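PDB 4CL2: periplasmic solute binding protein from Candidatus liberibacter, which binds manganese or zinc ions in the periplasm and probably delivers them to an ABC transporter for uptake into the cell. Local coordinates for residues Tyr143-Ile151 and Pro257-Phe265; Met203-Arg211 and Gln231-Ser239. All blocks are in the same frame, centred on the assembly; numbering follows the deposited sequence. Where two conformers were deposited one is given.

Contact 1 (Tyr143-Ile151 and Pro257-Phe265); sequences YSEKIRNSI and PTYLDLLRF. With SO4 (sulfate ion), chain E.
In this cluster A solute-binding fold, the long helix 133-158 links the two lobes, and here it packs nearly parallel to the start of the C-terminal helix 259-274. The axes of the two segments cross at -18° and lie 10.0 Å apart. L260 sits at the centre. Its CB meets I147 CD1 at 3.7 Å, its CD1 lies over the K146 chain, and its CD2 reaches S150. I151 continues the row one turn on. With CG1 beside the backbone N (chi1 -59°), CD1 reaches across to L263 CB and lies 3.6 Å from R264 N. T258 N-caps the second helix, accepting from D261 N through OG1. At that end Y143 OH meets the Y259 ring at its edge, 3.5 Å from CD2. A water lies in the plane of the Y143 ring and joins Y143 OH to L260 N, a first-turn amide. The Y259 hydroxyl is held elsewhere, by W108 O. At the other end a sulfate, probably from the crystallisation liquor, lies between the helices. S150 OG is suspiciously close to its O2, at 2.5 Å, so that bond is doubtful. The same O2 takes a nearly straight bond (164°) from R264 NH1, 2.9 Å long and at the guanidinium edge.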
loop_
_atom_site.group_PDB
_atom_site.type_symbol
_atom_site.label_atom_id
_atom_site.label_comp_id
_atom_site.label_asym_id
_atom_site.label_seq_id
_atom_site.Cartn_x
_atom_site.Cartn_y
_atom_site.Cartn_z
ATOM N N TYR A 143 -10.920 3.409 14.162
ATOM C CA TYR A 143 -10.036 3.688 13.048
ATOM C C TYR A 143 -10.631 3.253 11.674
ATOM O O TYR A 143 -10.505 3.968 10.653
ATOM C CB TYR A 143 -8.695 3.018 13.298
ATOM C CG TYR A 143 -7.658 3.267 12.236
ATOM C CD1 TYR A 143 -7.274 4.567 11.893
ATOM C CD2 TYR A 143 -7.009 2.237 11.632
ATOM C CE1 TYR A 143 -6.250 4.787 10.927
ATOM C CE2 TYR A 143 -6.029 2.448 10.687
ATOM C CZ TYR A 143 -5.661 3.731 10.324
ATOM O OH TYR A 143 -4.640 3.955 9.422
ATOM N N SER A 144 -11.293 2.082 11.651
ATOM C CA SER A 144 -11.986 1.642 10.462
ATOM C C SER A 144 -13.021 2.713 10.003
ATOM O O SER A 144 -13.120 3.033 8.840
ATOM C CB SER A 144 -12.711 0.318 10.796
ATOM O OG SER A 144 -11.785 -0.739 10.994
ATOM N N GLU A 145 -13.763 3.277 10.957
ATOM C CA GLU A 145 -14.730 4.299 10.680
ATOM C C GLU A 145 -14.095 5.582 10.212
ATOM O O GLU A 145 -14.608 6.216 9.303
ATOM C CB GLU A 145 -15.665 4.579 11.880
ATOM C CG GLU A 145 -16.538 3.412 12.321
ATOM C CD GLU A 145 -17.197 2.611 11.187
ATOM O OE1 GLU A 145 -17.800 3.248 10.278
ATOM O OE2 GLU A 145 -17.106 1.339 11.243
ATOM N N LYS A 146 -12.979 5.963 10.812
ATOM C CA LYS A 146 -12.285 7.151 10.328
ATOM C C LYS A 146 -11.846 7.018 8.858
ATOM O O LYS A 146 -11.998 7.949 8.088
ATOM C CB LYS A 146 -11.067 7.405 11.225
ATOM C CG LYS A 146 -10.430 8.757 11.038
ATOM C CD LYS A 146 -9.283 8.960 12.041
ATOM C CE LYS A 146 -8.697 10.374 11.956
ATOM N NZ LYS A 146 -7.632 10.412 13.006
ATOM N N ILE A 147 -11.367 5.827 8.466
ATOM C CA ILE A 147 -10.942 5.565 7.122
ATOM C C ILE A 147 -12.150 5.616 6.196
ATOM O O ILE A 147 -12.147 6.249 5.163
ATOM C CB ILE A 147 -10.231 4.151 6.989
ATOM C CG1 ILE A 147 -8.883 4.104 7.714
ATOM C CG2 ILE A 147 -10.058 3.784 5.465
ATOM C CD1 ILE A 147 -7.775 4.749 6.996
ATOM N N ARG A 148 -13.222 4.920 6.582
ATOM C CA ARG A 148 -14.445 4.942 5.787
ATOM C C ARG A 148 -14.965 6.355 5.574
ATOM O O ARG A 148 -15.326 6.753 4.451
ATOM C CB ARG A 148 -15.530 4.020 6.358
ATOM C CG ARG A 148 -16.771 3.915 5.453
ATOM C CD ARG A 148 -17.839 3.027 6.083
ATOM N NE ARG A 148 -17.293 1.700 6.180
ATOM C CZ ARG A 148 -17.137 1.015 7.309
ATOM N NH1 ARG A 148 -17.509 1.513 8.462
ATOM N NH2 ARG A 148 -16.528 -0.172 7.254
ATOM N N ASN A 149 -14.993 7.125 6.630
ATOM C CA ASN A 149 -15.525 8.474 6.573
ATOM C C ASN A 149 -14.742 9.361 5.651
ATOM O O ASN A 149 -15.321 10.202 4.950
ATOM C CB ASN A 149 -15.611 9.063 7.971
ATOM C CG ASN A 149 -16.723 8.455 8.773
ATOM O OD1 ASN A 149 -17.679 7.929 8.208
ATOM N ND2 ASN A 149 -16.634 8.556 10.112
ATOM N N SER A 150 -13.440 9.193 5.592
ATOM C CA SER A 150 -12.618 9.983 4.672
ATOM C C SER A 150 -12.608 9.530 3.247
ATOM O O SER A 150 -12.480 10.365 2.336
ATOM C CB SER A 150 -11.122 10.059 5.064
ATOM O OG SER A 150 -10.968 10.882 6.204
ATOM N N ILE A 151 -12.642 8.214 3.063
ATOM C CA ILE A 151 -12.362 7.620 1.788
ATOM C C ILE A 151 -13.647 7.317 1.026
ATOM O O ILE A 151 -13.731 7.505 -0.216
ATOM C CB ILE A 151 -11.467 6.355 1.928
ATOM C CG1 ILE A 151 -10.152 6.697 2.596
ATOM C CG2 ILE A 151 -11.264 5.675 0.583
ATOM C CD1 ILE A 151 -9.439 7.903 1.983
ATOM N N PRO A 257 1.603 11.578 5.455
ATOM C CA PRO A 257 2.442 11.123 6.590
ATOM C C PRO A 257 1.775 9.978 7.384
ATOM O O PRO A 257 2.365 9.465 8.332
ATOM C CB PRO A 257 2.578 12.356 7.413
ATOM C CG PRO A 257 1.265 13.063 7.258
ATOM C CD PRO A 257 1.050 12.911 5.740
ATOM N N THR A 258 0.558 9.626 7.036
ATOM C CA THR A 258 -0.184 8.518 7.659
ATOM C C THR A 258 -0.856 7.696 6.583
ATOM O O THR A 258 -1.021 8.149 5.443
ATOM C CB THR A 258 -1.284 9.014 8.639
ATOM O OG1 THR A 258 -2.376 9.598 7.904
ATOM C CG2 THR A 258 -0.798 10.047 9.616
ATOM N N TYR A 259 -1.276 6.471 6.898
ATOM C CA TYR A 259 -1.970 5.675 5.917
ATOM C C TYR A 259 -3.246 6.313 5.436
ATOM O O TYR A 259 -3.544 6.331 4.214
ATOM C CB TYR A 259 -2.256 4.286 6.499
ATOM C CG TYR A 259 -3.109 3.324 5.634
ATOM C CD1 TYR A 259 -2.744 3.021 4.381
ATOM C CD2 TYR A 259 -4.214 2.722 6.128
ATOM C CE1 TYR A 259 -3.455 2.097 3.590
ATOM C CE2 TYR A 259 -4.922 1.801 5.395
ATOM C CZ TYR A 259 -4.548 1.487 4.119
ATOM O OH TYR A 259 -5.252 0.570 3.371
ATOM N N LEU A 260 -4.075 6.791 6.364
ATOM C CA LEU A 260 -5.284 7.503 5.964
ATOM C C LEU A 260 -4.969 8.679 5.036
ATOM O O LEU A 260 -5.631 8.809 4.002
ATOM C CB LEU A 260 -6.064 7.978 7.167
ATOM C CG LEU A 260 -7.415 8.678 6.908
ATOM C CD1 LEU A 260 -8.225 8.672 8.143
ATOM C CD2 LEU A 260 -7.188 10.106 6.509
ATOM N N ASP A 261 -3.960 9.481 5.345
ATOM C CA ASP A 261 -3.583 10.611 4.510
ATOM C C ASP A 261 -3.084 10.152 3.140
ATOM O O ASP A 261 -3.349 10.815 2.154
ATOM C CB ASP A 261 -2.522 11.443 5.138
ATOM C CG ASP A 261 -2.999 12.187 6.404
ATOM O OD1 ASP A 261 -4.175 12.373 6.610
ATOM O OD2 ASP A 261 -2.149 12.606 7.163
ATOM N N LEU A 262 -2.404 9.038 3.090
ATOM C CA LEU A 262 -1.932 8.482 1.843
ATOM C C LEU A 262 -3.076 8.074 0.955
ATOM O O LEU A 262 -3.111 8.417 -0.254
ATOM C CB LEU A 262 -1.018 7.268 2.073
ATOM C CG LEU A 262 -0.465 6.561 0.823
ATOM C CD1 LEU A 262 0.971 6.091 1.120
ATOM C CD2 LEU A 262 -1.338 5.402 0.477
ATOM N N LEU A 263 -4.021 7.296 1.472
ATOM C CA LEU A 263 -5.186 6.924 0.680
ATOM C C LEU A 263 -5.943 8.175 0.244
ATOM O O LEU A 263 -6.389 8.285 -0.887
ATOM C CB LEU A 263 -6.155 6.071 1.506
ATOM C CG LEU A 263 -5.709 4.647 1.742
ATOM C CD1 LEU A 263 -6.774 3.942 2.567
ATOM C CD2 LEU A 263 -5.468 3.868 0.460
ATOM N N ARG A 264 -6.181 9.087 1.184
ATOM C CA ARG A 264 -6.951 10.278 0.900
ATOM C C ARG A 264 -6.267 11.141 -0.194
ATOM O O ARG A 264 -6.909 11.600 -1.140
ATOM C CB ARG A 264 -7.175 11.094 2.152
ATOM C CG ARG A 264 -8.065 12.293 1.930
ATOM C CD ARG A 264 -8.340 13.013 3.260
ATOM N NE ARG A 264 -7.128 13.553 3.796
ATOM C CZ ARG A 264 -7.017 14.205 4.946
ATOM N NH1 ARG A 264 -8.062 14.331 5.765
ATOM N NH2 ARG A 264 -5.822 14.703 5.281
ATOM N N PHE A 265 -4.958 11.341 -0.090
ATOM C CA PHE A 265 -4.262 12.115 -1.101
ATOM C C PHE A 265 -4.323 11.488 -2.468
ATOM O O PHE A 265 -4.693 12.137 -3.430
ATOM C CB PHE A 265 -2.793 12.355 -0.709
ATOM C CG PHE A 265 -2.058 13.192 -1.674
ATOM C CD1 PHE A 265 -2.018 14.558 -1.559
ATOM C CD2 PHE A 265 -1.392 12.585 -2.738
ATOM C CE1 PHE A 265 -1.400 15.315 -2.525
ATOM C CE2 PHE A 265 -0.765 13.336 -3.705
ATOM C CZ PHE A 265 -0.774 14.696 -3.600
HETATM S S SO4 E . -11.938 14.277 5.629
HETATM O O1 SO4 E . -12.399 14.588 4.273
HETATM O O2 SO4 E . -10.825 13.333 5.517
HETATM O O3 SO4 E . -13.072 13.679 6.370
HETATM O O4 SO4 E . -11.499 15.466 6.358
HETATM O O HOH W 1 -3.690 6.490 9.295
#

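Contact 2 (Met203-Arg211 and Gln231-Ser239); sequences MRHAINQMR and QVAYETNAS
M210 and V232 meet in the tight part of this contact, where the helices of the two segments cross at -43°, with axes 9.5 Å apart. The sulfur of M210 lies 3.6 Å from V232 CG1, and the two side chains stand about at right angles. The thioether then bends at its last torsion (chi3 73°). This carries CE to A238 CB, a close carbon pair at 3.4 Å, and to T236 OG1. T236 CG2 lies against M210 CB and rests 3.6 Å from I207 O. I207 CG1 touches both methyls of V232, and I218 of strand 217-221 and L189 also pack on V232. L187 of strand 185-188 lies against M210.

The outer side is looser and more polar. I207 CD1 lies against the E235 carboxylate, 3.4 Å from OE1. The other oxygen, E235 OE2, accepts from Q231 NE2 in a nearly straight bond (171°), on its anti side and tilted out of the carboxylate plane. M203 CG comes only to 3.9 Å from V232 CG2, and exposed R211 passes T236 with CG 4.3 Å from its CA. Past T236 the second helix ends in a Schellman motif, with N237 at positive phi, and the chain turns into strand 239-244. Strand 217-221, helix 227-236 and the parallel strand 239-244 form a beta-alpha-beta crossover, with helix 200-212 packed beside its helix, as in the alternating alpha/beta lobes of solute-binding proteins.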
loop_
_atom_site.group_PDB
_atom_site.type_symbol
_atom_site.label_atom_id
_atom_site.label_comp_id
_atom_site.label_asym_id
_atom_site.label_seq_id
_atom_site.Cartn_x
_atom_site.Cartn_y
_atom_site.Cartn_z
ATOM N N MET A 203 5.776 -1.154 -21.836
ATOM C CA MET A 203 5.540 0.231 -22.293
ATOM C C MET A 203 4.798 0.280 -23.604
ATOM O O MET A 203 3.785 0.997 -23.725
ATOM C CB MET A 203 6.852 1.014 -22.373
ATOM C CG MET A 203 6.676 2.495 -22.681
ATOM S SD MET A 203 8.297 3.327 -22.532
ATOM C CE MET A 203 8.445 3.695 -20.813
ATOM N N ARG A 204 5.276 -0.475 -24.598
ATOM C CA ARG A 204 4.585 -0.515 -25.892
ATOM C C ARG A 204 3.076 -0.871 -25.737
ATOM O O ARG A 204 2.191 -0.284 -26.362
ATOM C CB ARG A 204 5.284 -1.489 -26.845
ATOM C CG ARG A 204 6.750 -1.122 -27.173
ATOM C CD ARG A 204 7.298 -1.885 -28.374
ATOM N NE ARG A 204 7.285 -3.351 -28.209
ATOM C CZ ARG A 204 8.273 -4.093 -27.702
ATOM N NH1 ARG A 204 9.420 -3.556 -27.323
ATOM N NH2 ARG A 204 8.110 -5.402 -27.593
ATOM N N HIS A 205 2.802 -1.848 -24.899
ATOM C CA HIS A 205 1.406 -2.273 -24.642
ATOM C C HIS A 205 0.549 -1.172 -24.045
ATOM O O HIS A 205 -0.592 -0.928 -24.486
ATOM C CB HIS A 205 1.413 -3.497 -23.737
ATOM C CG HIS A 205 0.045 -3.962 -23.336
ATOM N ND1 HIS A 205 -0.790 -4.641 -24.198
ATOM C CD2 HIS A 205 -0.613 -3.902 -22.148
ATOM C CE1 HIS A 205 -1.922 -4.934 -23.577
ATOM N NE2 HIS A 205 -1.846 -4.487 -22.339
ATOM N N ALA A 206 1.096 -0.470 -23.052
ATOM C CA ALA A 206 0.343 0.611 -22.453
ATOM C C ALA A 206 0.062 1.700 -23.428
ATOM O O ALA A 206 -1.034 2.285 -23.436
ATOM C CB ALA A 206 1.073 1.178 -21.240
ATOM N N ILE A 207 1.046 1.992 -24.294
ATOM C CA ILE A 207 0.834 3.033 -25.271
ATOM C C ILE A 207 -0.297 2.617 -26.195
ATOM O O ILE A 207 -1.204 3.410 -26.496
ATOM C CB ILE A 207 2.167 3.328 -26.047
ATOM C CG1 ILE A 207 3.124 4.048 -25.078
ATOM C CG2 ILE A 207 1.925 4.124 -27.294
ATOM C CD1 ILE A 207 4.544 4.115 -25.570
ATOM N N ASN A 208 -0.239 1.357 -26.631
ATOM C CA ASN A 208 -1.242 0.859 -27.546
ATOM C C ASN A 208 -2.623 0.859 -26.905
ATOM O O ASN A 208 -3.610 1.307 -27.526
ATOM C CB ASN A 208 -0.815 -0.521 -28.061
ATOM C CG ASN A 208 0.257 -0.413 -29.131
ATOM O OD1 ASN A 208 0.284 0.554 -29.850
ATOM N ND2 ASN A 208 1.151 -1.364 -29.198
ATOM N N GLN A 209 -2.669 0.439 -25.653
ATOM C CA GLN A 209 -3.965 0.403 -24.924
ATOM C C GLN A 209 -4.568 1.776 -24.677
ATOM O O GLN A 209 -5.769 1.976 -24.842
ATOM C CB GLN A 209 -3.834 -0.380 -23.665
ATOM C CG GLN A 209 -3.646 -1.869 -23.864
ATOM C CD GLN A 209 -4.926 -2.514 -24.374
ATOM O OE1 GLN A 209 -6.017 -2.197 -23.899
ATOM N NE2 GLN A 209 -4.802 -3.402 -25.341
ATOM N N MET A 210 -3.727 2.753 -24.355
ATOM C CA MET A 210 -4.214 4.114 -24.186
ATOM C C MET A 210 -4.778 4.744 -25.431
ATOM O O MET A 210 -5.782 5.456 -25.371
ATOM C CB MET A 210 -3.099 4.985 -23.621
ATOM C CG MET A 210 -2.812 4.700 -22.159
ATOM S SD MET A 210 -1.401 5.598 -21.423
ATOM C CE MET A 210 -2.102 7.210 -21.307
ATOM N N ARG A 211 -4.112 4.541 -26.560
ATOM C CA ARG A 211 -4.650 5.042 -27.811
ATOM C C ARG A 211 -5.968 4.354 -28.127
ATOM O O ARG A 211 -6.965 5.010 -28.436
ATOM C CB ARG A 211 -3.666 4.826 -28.938
ATOM C CG ARG A 211 -2.464 5.736 -28.850
ATOM C CD ARG A 211 -1.938 6.008 -30.231
ATOM N NE ARG A 211 -2.950 6.525 -31.177
ATOM C CZ ARG A 211 -3.379 5.919 -32.302
ATOM N NH1 ARG A 211 -2.931 4.727 -32.690
ATOM N NH2 ARG A 211 -4.280 6.524 -33.069
ATOM N N GLN A 231 6.844 10.435 -20.965
ATOM C CA GLN A 231 7.085 9.956 -22.311
ATOM C C GLN A 231 5.835 9.278 -22.891
ATOM O O GLN A 231 5.485 9.534 -24.039
ATOM C CB GLN A 231 8.214 8.940 -22.286
ATOM C CG GLN A 231 8.545 8.409 -23.656
ATOM C CD GLN A 231 8.978 9.532 -24.629
ATOM O OE1 GLN A 231 9.613 10.522 -24.232
ATOM N NE2 GLN A 231 8.639 9.378 -25.883
ATOM N N VAL A 232 5.245 8.364 -22.120
ATOM C CA VAL A 232 4.005 7.690 -22.539
ATOM C C VAL A 232 2.891 8.672 -22.832
ATOM O O VAL A 232 2.222 8.576 -23.845
ATOM C CB VAL A 232 3.563 6.646 -21.521
ATOM C CG1 VAL A 232 2.154 6.144 -21.799
ATOM C CG2 VAL A 232 4.575 5.503 -21.473
ATOM N N ALA A 233 2.695 9.651 -21.958
ATOM C CA ALA A 233 1.700 10.700 -22.249
ATOM C C ALA A 233 1.922 11.366 -23.580
ATOM O O ALA A 233 0.992 11.550 -24.382
ATOM C CB ALA A 233 1.640 11.710 -21.075
ATOM N N TYR A 234 3.180 11.700 -23.904
ATOM C CA TYR A 234 3.480 12.337 -25.148
ATOM C C TYR A 234 3.111 11.426 -26.326
ATOM O O TYR A 234 2.466 11.871 -27.275
ATOM C CB TYR A 234 4.973 12.740 -25.212
ATOM C CG TYR A 234 5.379 13.089 -26.590
ATOM C CD1 TYR A 234 4.993 14.304 -27.160
ATOM C CD2 TYR A 234 6.100 12.195 -27.373
ATOM C CE1 TYR A 234 5.318 14.626 -28.453
ATOM C CE2 TYR A 234 6.407 12.503 -28.665
ATOM C CZ TYR A 234 6.038 13.721 -29.197
ATOM O OH TYR A 234 6.370 14.046 -30.481
ATOM N N GLU A 235 3.469 10.143 -26.219
ATOM C CA GLU A 235 3.290 9.195 -27.344
ATOM C C GLU A 235 1.814 8.859 -27.599
ATOM O O GLU A 235 1.459 8.477 -28.704
ATOM C CB GLU A 235 4.066 7.896 -27.058
ATOM C CG GLU A 235 5.529 8.057 -27.366
ATOM C CD GLU A 235 6.288 6.734 -27.337
ATOM O OE1 GLU A 235 5.936 5.816 -28.125
ATOM O OE2 GLU A 235 7.226 6.664 -26.551
ATOM N N THR A 236 0.978 9.079 -26.581
ATOM C CA THR A 236 -0.452 8.730 -26.578
ATOM C C THR A 236 -1.385 9.941 -26.764
ATOM O O THR A 236 -2.593 9.771 -26.963
ATOM C CB THR A 236 -0.850 7.998 -25.315
ATOM O OG1 THR A 236 -0.542 8.790 -24.154
ATOM C CG2 THR A 236 -0.160 6.664 -25.270
ATOM N N ASN A 237 -0.827 11.145 -26.770
ATOM C CA ASN A 237 -1.618 12.358 -26.671
ATOM C C ASN A 237 -2.492 12.371 -25.450
ATOM O O ASN A 237 -3.529 12.977 -25.439
ATOM C CB ASN A 237 -2.464 12.592 -27.933
ATOM C CG ASN A 237 -1.641 13.061 -29.067
ATOM O OD1 ASN A 237 -1.682 12.507 -30.166
ATOM N ND2 ASN A 237 -0.869 14.098 -28.817
ATOM N N ALA A 238 -2.053 11.668 -24.422
ATOM C CA ALA A 238 -2.630 11.758 -23.090
ATOM C C ALA A 238 -1.908 12.863 -22.275
ATOM O O ALA A 238 -1.030 13.541 -22.767
ATOM C CB ALA A 238 -2.513 10.434 -22.395
ATOM N N SER A 239 -2.343 13.022 -21.021
ATOM C CA SER A 239 -1.742 14.019 -20.122
ATOM C C SER A 239 -1.074 13.301 -18.976
ATOM O O SER A 239 -1.547 12.290 -18.534
ATOM C CB SER A 239 -2.871 14.909 -19.525
ATOM O OG SER A 239 -3.466 15.672 -20.577
#

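Overall arrangement
From the N terminus, the chain passes through the parallel four-stranded sheet and helix 111-128. It then enters helix 133-158, with the first half of contact 1. Next come strands 167-170 and 185-188, then helix 200-212, which opens contact 2. Strand 217-221 and helix 227-236 follow, and contact 2 closes a loop of 19 residues. Strand 239-244 leads to helix 259-274, which closes the longer loop of contact 1. Contact 2 is nested inside contact 1, with centres 31 Å apart and no touch. Contact 1 ties the linking helix to the C-terminal helix; contact 2 ties neighbouring helices 200-212 and 227-236 within one lobe, farther from the chain centre. The manganese ligands E172 and D247 fall within the outer loop.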